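Local coordinates for collagen adhesin (Staphylococcus aureus, PDB 2F68), which binds collagen for the bacterium, probably by closing two immunoglobulin-like domains around the triple helix in a collagen hug, at residues A[10-13]-A[14-18]; A[92-95]-A[96-100]; A[119-123]-A[124-128]; A[157-161]-A[162-166]. All blocks are in the same frame, centred on the assembly; numbering follows the deposited sequence.

Contact 1: residues A[10-13]-A[14-18]; sequences RDIS and STNVT
N16 N gives its proton to I12 O at 2.9 Å. The same oxygen has T15 N as a weaker donor at 3.4 Å, and T15 OG1 lies 3.1 Å away, although its proton has another acceptor within reach. I12 is the N-cap residue of the short helix 13-16, a single turn inserted between strand 10-11 and strand 17-27 of the immunoglobulin-like domain. Just before the turn, D11 OD1 receives S13 OG at 2.8 Å from above the carboxylate plane, and it also draws a weak bond from S13 N. A water accepts from S14 N and donates to D11 O. At the far end, S13 O accepts weakly from V17 N, where the chain leaves helical geometry; a second water lies within bonding reach of S13 O and V17 O, though it has more acceptors nearby than protons to give.

I12 and N16 also meet through their side chains, lying aslant one another. N16 OD1 is 3.3 Å from I12 CB and close to CD1, while N16 ND2 is taken up by D40 O and G44 O. The I12 torsion (chi1 55°) leaves CG2 anti to the carbonyl carbon, beside the backbone N, where it stands 3.6 Å above the centre of the R10 guanidinium. R10 NH2 pairs with D50 in a salt bridge and gives a proton to the water that reaches N16 OD1 weakly.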
loop_
_atom_site.group_PDB
_atom_site.type_symbol
_atom_site.label_atom_id
_atom_site.label_comp_id
_atom_site.label_asym_id
_atom_site.label_seq_id
_atom_site.Cartn_x
_atom_site.Cartn_y
_atom_site.Cartn_z
ATOM N N ARG A 10 -14.222 27.418 2.361
ATOM C CA ARG A 10 -13.242 28.375 2.866
ATOM C C ARG A 10 -11.974 27.664 3.337
ATOM O O ARG A 10 -12.017 26.845 4.258
ATOM C CB ARG A 10 -13.852 29.214 3.996
ATOM C CG ARG A 10 -13.004 30.401 4.445
ATOM C CD ARG A 10 -13.817 31.390 5.276
ATOM N NE ARG A 10 -14.175 30.865 6.595
ATOM C CZ ARG A 10 -13.538 31.160 7.726
ATOM N NH1 ARG A 10 -12.497 31.985 7.721
ATOM N NH2 ARG A 10 -13.946 30.630 8.871
ATOM N N ASP A 11 -10.854 27.978 2.691
ATOM C CA ASP A 11 -9.560 27.412 3.059
ATOM C C ASP A 11 -9.034 28.112 4.311
ATOM O O ASP A 11 -8.650 29.286 4.267
ATOM C CB ASP A 11 -8.562 27.538 1.900
ATOM C CG ASP A 11 -7.420 26.531 1.987
ATOM O OD1 ASP A 11 -7.046 26.118 3.107
ATOM O OD2 ASP A 11 -6.888 26.155 0.922
ATOM N N ILE A 12 -9.030 27.383 5.423
ATOM C CA ILE A 12 -8.642 27.933 6.723
ATOM C C ILE A 12 -7.303 27.381 7.228
ATOM O O ILE A 12 -6.986 27.485 8.416
ATOM C CB ILE A 12 -9.748 27.712 7.795
ATOM C CG1 ILE A 12 -10.115 26.225 7.907
ATOM C CG2 ILE A 12 -10.975 28.568 7.483
ATOM C CD1 ILE A 12 -10.656 25.812 9.267
ATOM N N SER A 13 -6.522 26.805 6.314
ATOM C CA SER A 13 -5.240 26.183 6.651
ATOM C C SER A 13 -4.189 27.189 7.121
ATOM O O SER A 13 -3.423 26.907 8.041
ATOM C CB SER A 13 -4.706 25.376 5.463
ATOM O OG SER A 13 -4.513 26.203 4.327
ATOM N N SER A 14 -4.161 28.360 6.487
ATOM C CA SER A 14 -3.193 29.407 6.824
ATOM C C SER A 14 -3.466 30.048 8.185
ATOM O O SER A 14 -2.552 30.574 8.823
ATOM C CB SER A 14 -3.169 30.481 5.735
ATOM O OG SER A 14 -2.764 29.937 4.490
ATOM N N THR A 15 -4.722 29.996 8.622
ATOM C CA THR A 15 -5.142 30.640 9.868
ATOM C C THR A 15 -5.219 29.685 11.060
ATOM O O THR A 15 -4.833 30.049 12.172
ATOM C CB THR A 15 -6.504 31.359 9.710
ATOM O OG1 THR A 15 -7.469 30.452 9.161
ATOM C CG2 THR A 15 -6.374 32.574 8.799
ATOM N N ASN A 16 -5.704 28.466 10.826
ATOM C CA ASN A 16 -6.032 27.546 11.920
ATOM C C ASN A 16 -5.003 26.459 12.256
ATOM O O ASN A 16 -4.958 25.987 13.395
ATOM C CB ASN A 16 -7.422 26.933 11.708
ATOM C CG ASN A 16 -8.543 27.936 11.936
ATOM O OD1 ASN A 16 -9.233 28.335 10.999
ATOM N ND2 ASN A 16 -8.722 28.353 13.184
ATOM N N VAL A 17 -4.188 26.066 11.276
ATOM C CA VAL A 17 -3.158 25.038 11.484
ATOM C C VAL A 17 -2.064 25.543 12.426
ATOM O O VAL A 17 -1.522 26.634 12.237
ATOM C CB VAL A 17 -2.538 24.548 10.145
ATOM C CG1 VAL A 17 -1.395 23.564 10.392
ATOM C CG2 VAL A 17 -3.598 23.900 9.273
ATOM N N THR A 18 -1.753 24.735 13.438
ATOM C CA THR A 18 -0.793 25.115 14.476
ATOM C C THR A 18 0.517 24.330 14.425
ATOM O O THR A 18 1.575 24.867 14.760
ATOM C CB THR A 18 -1.405 24.990 15.887
ATOM O OG1 THR A 18 -2.102 23.742 16.006
ATOM C CG2 THR A 18 -2.370 26.134 16.150
HETATM O O HOH W 1 -11.585 30.660 10.808
HETATM O O HOH W 2 -5.442 29.128 3.555
HETATM O O HOH W 3 -0.848 27.921 9.656
#

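Contact 2: residues A[92-95]-A[96-100]; sequences ITFN and DKVEK
F94 lies aslant V98, its CB 3.8 Å from V98 CG1 and its CD2 3.9 Å from V98 CG2. The V98 torsion (chi1 82°) puts CG1 between the backbone N and the carbonyl carbon, where it meets both F94 CB and, at 3.3 Å from V98 CG1, N95 O. I46 backs this apolar pair, and the F94 ring meets the F39 ring nearly at right angles.

The chain here leaves strand 89-94 of the immunoglobulin-like domain and winds through one loosely helical stretch on its way to strand 104-116. N95 manages the turn with its own amide: OD1 accepts from K97 N at 3.1 Å, in the carbonyl plane on a lone pair, which is the bond of an Asx turn. A weak bond from V98 N to N95 O follows at 3.5 Å. Because N95 CG sits between N and the carbonyl carbon (chi1 52°), OD1 is carried over the next residues and also lies 3.3 Å from K97 CB. The K97 chain then bends away to a salt bridge between its NZ and E78, while K100 NZ curls back to K97 O at 2.9 Å, on an in-plane lone pair.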
loop_
_atom_site.group_PDB
_atom_site.type_symbol
_atom_site.label_atom_id
_atom_site.label_comp_id
_atom_site.label_asym_id
_atom_site.label_seq_id
_atom_site.Cartn_x
_atom_site.Cartn_y
_atom_site.Cartn_z
ATOM N N ILE A 92 -9.417 18.260 5.292
ATOM C CA ILE A 92 -10.251 18.234 6.494
ATOM C C ILE A 92 -11.443 19.166 6.295
ATOM O O ILE A 92 -11.287 20.388 6.283
ATOM C CB ILE A 92 -9.458 18.674 7.761
ATOM C CG1 ILE A 92 -8.118 17.921 7.877
ATOM C CG2 ILE A 92 -10.319 18.535 9.029
ATOM C CD1 ILE A 92 -8.230 16.402 8.071
ATOM N N THR A 93 -12.630 18.582 6.140
ATOM C CA THR A 93 -13.845 19.357 5.882
ATOM C C THR A 93 -14.787 19.334 7.085
ATOM O O THR A 93 -15.114 18.267 7.609
ATOM C CB THR A 93 -14.585 18.848 4.620
ATOM O OG1 THR A 93 -13.645 18.650 3.556
ATOM C CG2 THR A 93 -15.646 19.848 4.169
ATOM N N PHE A 94 -15.214 20.521 7.513
ATOM C CA PHE A 94 -16.121 20.671 8.650
ATOM C C PHE A 94 -17.551 20.933 8.185
ATOM O O PHE A 94 -17.774 21.679 7.227
ATOM C CB PHE A 94 -15.659 21.813 9.563
ATOM C CG PHE A 94 -14.279 21.624 10.131
ATOM C CD1 PHE A 94 -13.165 22.143 9.475
ATOM C CD2 PHE A 94 -14.092 20.936 11.326
ATOM C CE1 PHE A 94 -11.887 21.974 9.996
ATOM C CE2 PHE A 94 -12.816 20.762 11.856
ATOM C CZ PHE A 94 -11.712 21.282 11.188
ATOM N N ASN A 95 -18.513 20.318 8.869
ATOM C CA ASN A 95 -19.932 20.525 8.575
ATOM C C ASN A 95 -20.592 21.536 9.524
ATOM O O ASN A 95 -19.899 22.270 10.231
ATOM C CB ASN A 95 -20.692 19.188 8.547
ATOM C CG ASN A 95 -20.468 18.351 9.796
ATOM O OD1 ASN A 95 -20.690 18.809 10.918
ATOM N ND2 ASN A 95 -20.040 17.110 9.604
ATOM N N ASP A 96 -21.924 21.569 9.528
ATOM C CA ASP A 96 -22.688 22.542 10.320
ATOM C C ASP A 96 -22.650 22.289 11.832
ATOM O O ASP A 96 -22.955 23.186 12.622
ATOM C CB ASP A 96 -24.140 22.619 9.825
ATOM C CG ASP A 96 -24.858 21.279 9.885
ATOM O OD1 ASP A 96 -25.191 20.820 11.000
ATOM O OD2 ASP A 96 -25.107 20.691 8.812
ATOM N N LYS A 97 -22.272 21.074 12.222
ATOM C CA LYS A 97 -22.250 20.671 13.630
ATOM C C LYS A 97 -21.048 21.225 14.406
ATOM O O LYS A 97 -20.989 21.104 15.631
ATOM C CB LYS A 97 -22.301 19.141 13.755
ATOM C CG LYS A 97 -23.550 18.483 13.170
ATOM C CD LYS A 97 -24.740 18.566 14.121
ATOM C CE LYS A 97 -25.967 17.869 13.547
ATOM N NZ LYS A 97 -25.805 16.388 13.469
ATOM N N VAL A 98 -20.099 21.829 13.692
ATOM C CA VAL A 98 -18.905 22.408 14.315
ATOM C C VAL A 98 -19.155 23.840 14.815
ATOM O O VAL A 98 -18.381 24.371 15.617
ATOM C CB VAL A 98 -17.671 22.342 13.362
ATOM C CG1 VAL A 98 -17.672 23.496 12.359
ATOM C CG2 VAL A 98 -16.370 22.315 14.158
ATOM N N GLU A 99 -20.244 24.448 14.346
ATOM C CA GLU A 99 -20.589 25.829 14.694
ATOM C C GLU A 99 -21.132 25.973 16.117
ATOM O O GLU A 99 -21.081 27.061 16.695
ATOM C CB GLU A 99 -21.585 26.410 13.684
ATOM C CG GLU A 99 -20.992 26.671 12.301
ATOM C CD GLU A 99 -21.960 27.363 11.351
ATOM O OE1 GLU A 99 -23.187 27.303 11.580
ATOM O OE2 GLU A 99 -21.487 27.966 10.364
ATOM N N LYS A 100 -21.647 24.878 16.675
ATOM C CA LYS A 100 -22.154 24.870 18.048
ATOM C C LYS A 100 -21.031 24.706 19.079
ATOM O O LYS A 100 -21.247 24.899 20.278
ATOM C CB LYS A 100 -23.223 23.781 18.232
ATOM C CG LYS A 100 -22.700 22.348 18.189
ATOM C CD LYS A 100 -23.812 21.343 18.454
ATOM C CE LYS A 100 -23.278 19.918 18.528
ATOM N NZ LYS A 100 -22.802 19.412 17.209
#

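Contact 3: residues A[119-123]-A[124-128]; sequences QTNTS and DDKVA
K126 sets CG between its backbone N and carbonyl carbon (chi1 59°) and bends once more further out, a course that carries the chain back toward T120 and N121. K126 CG passes 3.2 Å from S123 O, and K126 CE ends up 3.5 Å from T120 O. That carbonyl oxygen is buried by the contact with no polar partner, and the lysine methylene lies against it. NZ continues beyond it to a weak bond with H142 ND1. N121 directs its amide oxygen elsewhere, to K143 NZ.

T120 holds its hydroxyl anti to the backbone N and its methyl over the other arm of the loop, where CG2 meets D125 CB at 3.7 Å with the two side chains crossing at about a right angle. The hydroxyl itself makes an ST turn, T120 OG1 accepting from T122 N at 3.3 Å. Two residues on, the chain reverses through a classic gamma turn: S123 has phi 59° and psi -68°, and T122 O receives D124 N at 2.6 Å, a weak and strongly bent bond. These two turns lie in the surface loop that leads from strand 104-116 into strand 127-132 of the immunoglobulin-like domain. T122 and D125 lie alongside each other and point the same way. D125 OD2 is 3.7 Å from T122 CB and accepts from a water at 2.8 Å, which also contacts T122 OG1 weakly. Where the strand begins, V127 CG2 packs against S123 O, and K126 already shares backbone bonds with V141.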
loop_
_atom_site.group_PDB
_atom_site.type_symbol
_atom_site.label_atom_id
_atom_site.label_comp_id
_atom_site.label_asym_id
_atom_site.label_seq_id
_atom_site.Cartn_x
_atom_site.Cartn_y
_atom_site.Cartn_z
ATOM N N GLN A 119 16.088 8.732 -8.439
ATOM C CA GLN A 119 17.112 7.866 -7.836
ATOM C C GLN A 119 18.437 8.616 -7.670
ATOM O O GLN A 119 19.406 8.366 -8.394
ATOM C CB GLN A 119 17.302 6.570 -8.645
ATOM C CG GLN A 119 16.031 5.737 -8.843
ATOM C CD GLN A 119 15.557 5.041 -7.576
ATOM O OE1 GLN A 119 16.346 4.745 -6.676
ATOM N NE2 GLN A 119 14.259 4.767 -7.507
ATOM N N THR A 120 18.463 9.535 -6.709
ATOM C CA THR A 120 19.579 10.469 -6.554
ATOM C C THR A 120 20.091 10.579 -5.115
ATOM O O THR A 120 19.414 10.171 -4.168
ATOM C CB THR A 120 19.205 11.877 -7.098
ATOM O OG1 THR A 120 20.333 12.754 -6.991
ATOM C CG2 THR A 120 18.024 12.469 -6.333
ATOM N N ASN A 121 21.295 11.134 -4.972
ATOM C CA ASN A 121 21.917 11.359 -3.667
ATOM C C ASN A 121 22.362 12.813 -3.482
ATOM O O ASN A 121 23.292 13.096 -2.720
ATOM C CB ASN A 121 23.113 10.414 -3.473
ATOM C CG ASN A 121 22.746 8.951 -3.658
ATOM O OD1 ASN A 121 23.318 8.263 -4.504
ATOM N ND2 ASN A 121 21.792 8.469 -2.868
ATOM N N THR A 122 21.685 13.731 -4.170
ATOM C CA THR A 122 22.088 15.142 -4.203
ATOM C C THR A 122 21.414 15.986 -3.108
ATOM O O THR A 122 21.148 17.177 -3.300
ATOM C CB THR A 122 21.853 15.768 -5.608
ATOM O OG1 THR A 122 22.001 14.763 -6.619
ATOM C CG2 THR A 122 22.847 16.894 -5.876
ATOM N N SER A 123 21.149 15.354 -1.962
ATOM C CA SER A 123 20.642 16.015 -0.744
ATOM C C SER A 123 19.303 16.753 -0.894
ATOM O O SER A 123 18.299 16.336 -0.317
ATOM C CB SER A 123 21.711 16.934 -0.130
ATOM O OG SER A 123 21.282 17.465 1.111
ATOM N N ASP A 124 19.301 17.848 -1.652
ATOM C CA ASP A 124 18.112 18.686 -1.823
ATOM C C ASP A 124 17.004 18.038 -2.655
ATOM O O ASP A 124 15.821 18.321 -2.448
ATOM C CB ASP A 124 18.493 20.042 -2.425
ATOM C CG ASP A 124 19.348 20.884 -1.489
ATOM O OD1 ASP A 124 19.167 20.866 -0.270
ATOM O OD2 ASP A 124 20.283 21.633 -2.061
ATOM N N ASP A 125 17.394 17.173 -3.588
ATOM C CA ASP A 125 16.445 16.503 -4.476
ATOM C C ASP A 125 15.687 15.367 -3.787
ATOM O O ASP A 125 14.545 15.074 -4.146
ATOM C CB ASP A 125 17.155 15.983 -5.730
ATOM C CG ASP A 125 17.738 17.099 -6.586
ATOM O OD1 ASP A 125 17.214 18.234 -6.548
ATOM O OD2 ASP A 125 18.722 16.835 -7.308
ATOM N N LYS A 126 16.324 14.737 -2.801
ATOM C CA LYS A 126 15.712 13.619 -2.072
ATOM C C LYS A 126 14.817 14.061 -0.908
ATOM O O LYS A 126 14.232 13.225 -0.214
ATOM C CB LYS A 126 16.775 12.612 -1.604
ATOM C CG LYS A 126 17.862 13.179 -0.691
ATOM C CD LYS A 126 18.594 12.081 0.077
ATOM C CE LYS A 126 19.529 11.273 -0.814
ATOM N NZ LYS A 126 20.230 10.201 -0.055
ATOM N N VAL A 127 14.711 15.374 -0.706
ATOM C CA VAL A 127 13.884 15.940 0.359
ATOM C C VAL A 127 12.496 16.314 -0.166
ATOM O O VAL A 127 12.368 17.062 -1.140
ATOM C CB VAL A 127 14.570 17.170 1.025
ATOM C CG1 VAL A 127 13.604 17.921 1.936
ATOM C CG2 VAL A 127 15.801 16.735 1.809
ATOM N N ALA A 128 11.465 15.777 0.484
ATOM C CA ALA A 128 10.079 16.087 0.150
ATOM C C ALA A 128 9.466 16.995 1.211
ATOM O O ALA A 128 9.477 16.670 2.402
ATOM C CB ALA A 128 9.269 14.810 0.003
HETATM O O HOH W 4 20.828 16.687 -9.183
#

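Contact 4: residues A[157-161]-A[162-166]; sequences GDMLP and EDTTH
The E162 carboxylate folds back over the chain before it, with OE1 3.4 Å from P161 CD and OE2 3.6 Å from L160 CG. To bring it there, E162 CG sits between its N and carbonyl carbon (chi1 54°) and the chain bends at the next bond. The other flat groups, the H166 ring and the D163 carboxylate, meet each other: OD1 lies in plane at the edge of the imidazole, while ND1 gives its proton to D163 OD2 at 2.7 Å, tilted 27° from the ring plane. T165 OG1 holds OD1.

Inside the turn M159 lies aslant T164, with SD 3.3 Å from T164 OG1, and M159 CG rests against H166 O. The two arms are tied by a weak bond from D163 N to L160 O, and by a water that accepts from L160 N and donates to D163 O and H166 O.

This loop joins strand 154-156 to strand 166-173 in the collagen-binding domain. M159 packs on I262 of strand 252-262, while P161 faces E65 and bonds to S68 in strand 62-75 of the other immunoglobulin-like domain, which places the turn at the junction between the two.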
loop_
_atom_site.group_PDB
_atom_site.type_symbol
_atom_site.label_atom_id
_atom_site.label_comp_id
_atom_site.label_asym_id
_atom_site.label_seq_id
_atom_site.Cartn_x
_atom_site.Cartn_y
_atom_site.Cartn_z
ATOM N N GLY A 157 4.740 -8.496 -1.034
ATOM C CA GLY A 157 3.451 -7.834 -1.227
ATOM C C GLY A 157 3.400 -6.432 -0.654
ATOM O O GLY A 157 4.216 -6.068 0.197
ATOM N N ASP A 158 2.434 -5.645 -1.123
ATOM C CA ASP A 158 2.243 -4.269 -0.656
ATOM C C ASP A 158 0.791 -3.807 -0.797
ATOM O O ASP A 158 -0.038 -4.500 -1.392
ATOM C CB ASP A 158 3.192 -3.309 -1.391
ATOM C CG ASP A 158 2.962 -3.286 -2.894
ATOM O OD1 ASP A 158 2.012 -2.611 -3.346
ATOM O OD2 ASP A 158 3.745 -3.929 -3.624
ATOM N N MET A 159 0.495 -2.636 -0.237
ATOM C CA MET A 159 -0.824 -2.024 -0.357
ATOM C C MET A 159 -0.722 -0.723 -1.148
ATOM O O MET A 159 0.108 0.136 -0.841
ATOM C CB MET A 159 -1.424 -1.769 1.029
ATOM C CG MET A 159 -2.934 -1.549 1.030
ATOM S SD MET A 159 -3.617 -1.242 2.673
ATOM C CE MET A 159 -3.434 -2.851 3.444
ATOM N N LEU A 160 -1.564 -0.592 -2.170
ATOM C CA LEU A 160 -1.588 0.598 -3.021
ATOM C C LEU A 160 -2.186 1.816 -2.322
ATOM O O LEU A 160 -3.198 1.697 -1.629
ATOM C CB LEU A 160 -2.338 0.312 -4.329
ATOM C CG LEU A 160 -1.580 0.340 -5.665
ATOM C CD1 LEU A 160 -0.130 -0.126 -5.553
ATOM C CD2 LEU A 160 -2.333 -0.466 -6.716
ATOM N N PRO A 161 -1.551 2.994 -2.494
ATOM C CA PRO A 161 -2.042 4.259 -1.941
ATOM C C PRO A 161 -3.422 4.662 -2.468
ATOM O O PRO A 161 -4.171 5.341 -1.765
ATOM C CB PRO A 161 -0.987 5.274 -2.395
ATOM C CG PRO A 161 0.233 4.463 -2.657
ATOM C CD PRO A 161 -0.282 3.182 -3.221
ATOM N N GLU A 162 -3.744 4.244 -3.692
ATOM C CA GLU A 162 -5.045 4.539 -4.296
ATOM C C GLU A 162 -6.146 3.573 -3.853
ATOM O O GLU A 162 -7.330 3.919 -3.888
ATOM C CB GLU A 162 -4.953 4.590 -5.831
ATOM C CG GLU A 162 -4.348 3.353 -6.501
ATOM C CD GLU A 162 -2.860 3.490 -6.787
ATOM O OE1 GLU A 162 -2.126 4.051 -5.945
ATOM O OE2 GLU A 162 -2.421 3.025 -7.861
ATOM N N ASP A 163 -5.753 2.370 -3.436
ATOM C CA ASP A 163 -6.707 1.343 -3.020
ATOM C C ASP A 163 -6.251 0.621 -1.750
ATOM O O ASP A 163 -5.368 -0.241 -1.794
ATOM C CB ASP A 163 -6.946 0.344 -4.161
ATOM C CG ASP A 163 -8.139 -0.564 -3.912
ATOM O OD1 ASP A 163 -9.103 -0.134 -3.243
ATOM O OD2 ASP A 163 -8.116 -1.714 -4.399
ATOM N N THR A 164 -6.865 0.980 -0.624
ATOM C CA THR A 164 -6.520 0.400 0.677
ATOM C C THR A 164 -7.292 -0.887 0.980
ATOM O O THR A 164 -6.938 -1.624 1.903
ATOM C CB THR A 164 -6.723 1.417 1.834
ATOM O OG1 THR A 164 -6.087 0.929 3.022
ATOM C CG2 THR A 164 -8.208 1.656 2.113
ATOM N N THR A 165 -8.339 -1.151 0.200
ATOM C CA THR A 165 -9.216 -2.303 0.427
ATOM C C THR A 165 -8.614 -3.623 -0.056
ATOM O O THR A 165 -9.093 -4.701 0.307
ATOM C CB THR A 165 -10.607 -2.103 -0.222
ATOM O OG1 THR A 165 -10.453 -1.777 -1.608
ATOM C CG2 THR A 165 -11.378 -0.989 0.479
ATOM N N HIS A 166 -7.566 -3.534 -0.873
ATOM C CA HIS A 166 -6.903 -4.715 -1.421
ATOM C C HIS A 166 -5.436 -4.805 -1.009
ATOM O O HIS A 166 -4.766 -3.784 -0.833
ATOM C CB HIS A 166 -7.017 -4.735 -2.947
ATOM C CG HIS A 166 -8.394 -5.041 -3.446
ATOM N ND1 HIS A 166 -9.331 -4.061 -3.694
ATOM C CD2 HIS A 166 -8.992 -6.218 -3.745
ATOM C CE1 HIS A 166 -10.447 -4.621 -4.124
ATOM N NE2 HIS A 166 -10.268 -5.930 -4.164
HETATM O O HOH W 5 -3.761 -2.257 -2.732
#

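The four contacts follow one another along the chain. Contacts 1, 2 and 3 belong to the first immunoglobulin-like domain and share its mixed sheet, whereas contact 4 lies in the collagen-binding domain. Contacts 1 and 2 are neighbours, their centres 14 Å apart, and they touch where I12 CD1 packs on F94 CE1 at 4.1 Å. Contact 3 stands away from both, 29 Å from contact 1 and 40 Å from contact 2 between centres. Contact 4, near the middle of the molecule, has its centre 26 to 30 Å from the others, touches none, and bonds across to strand 62-75. Strand 300-307 also joins the first domain's sheet, consistent with a latch closing the hug.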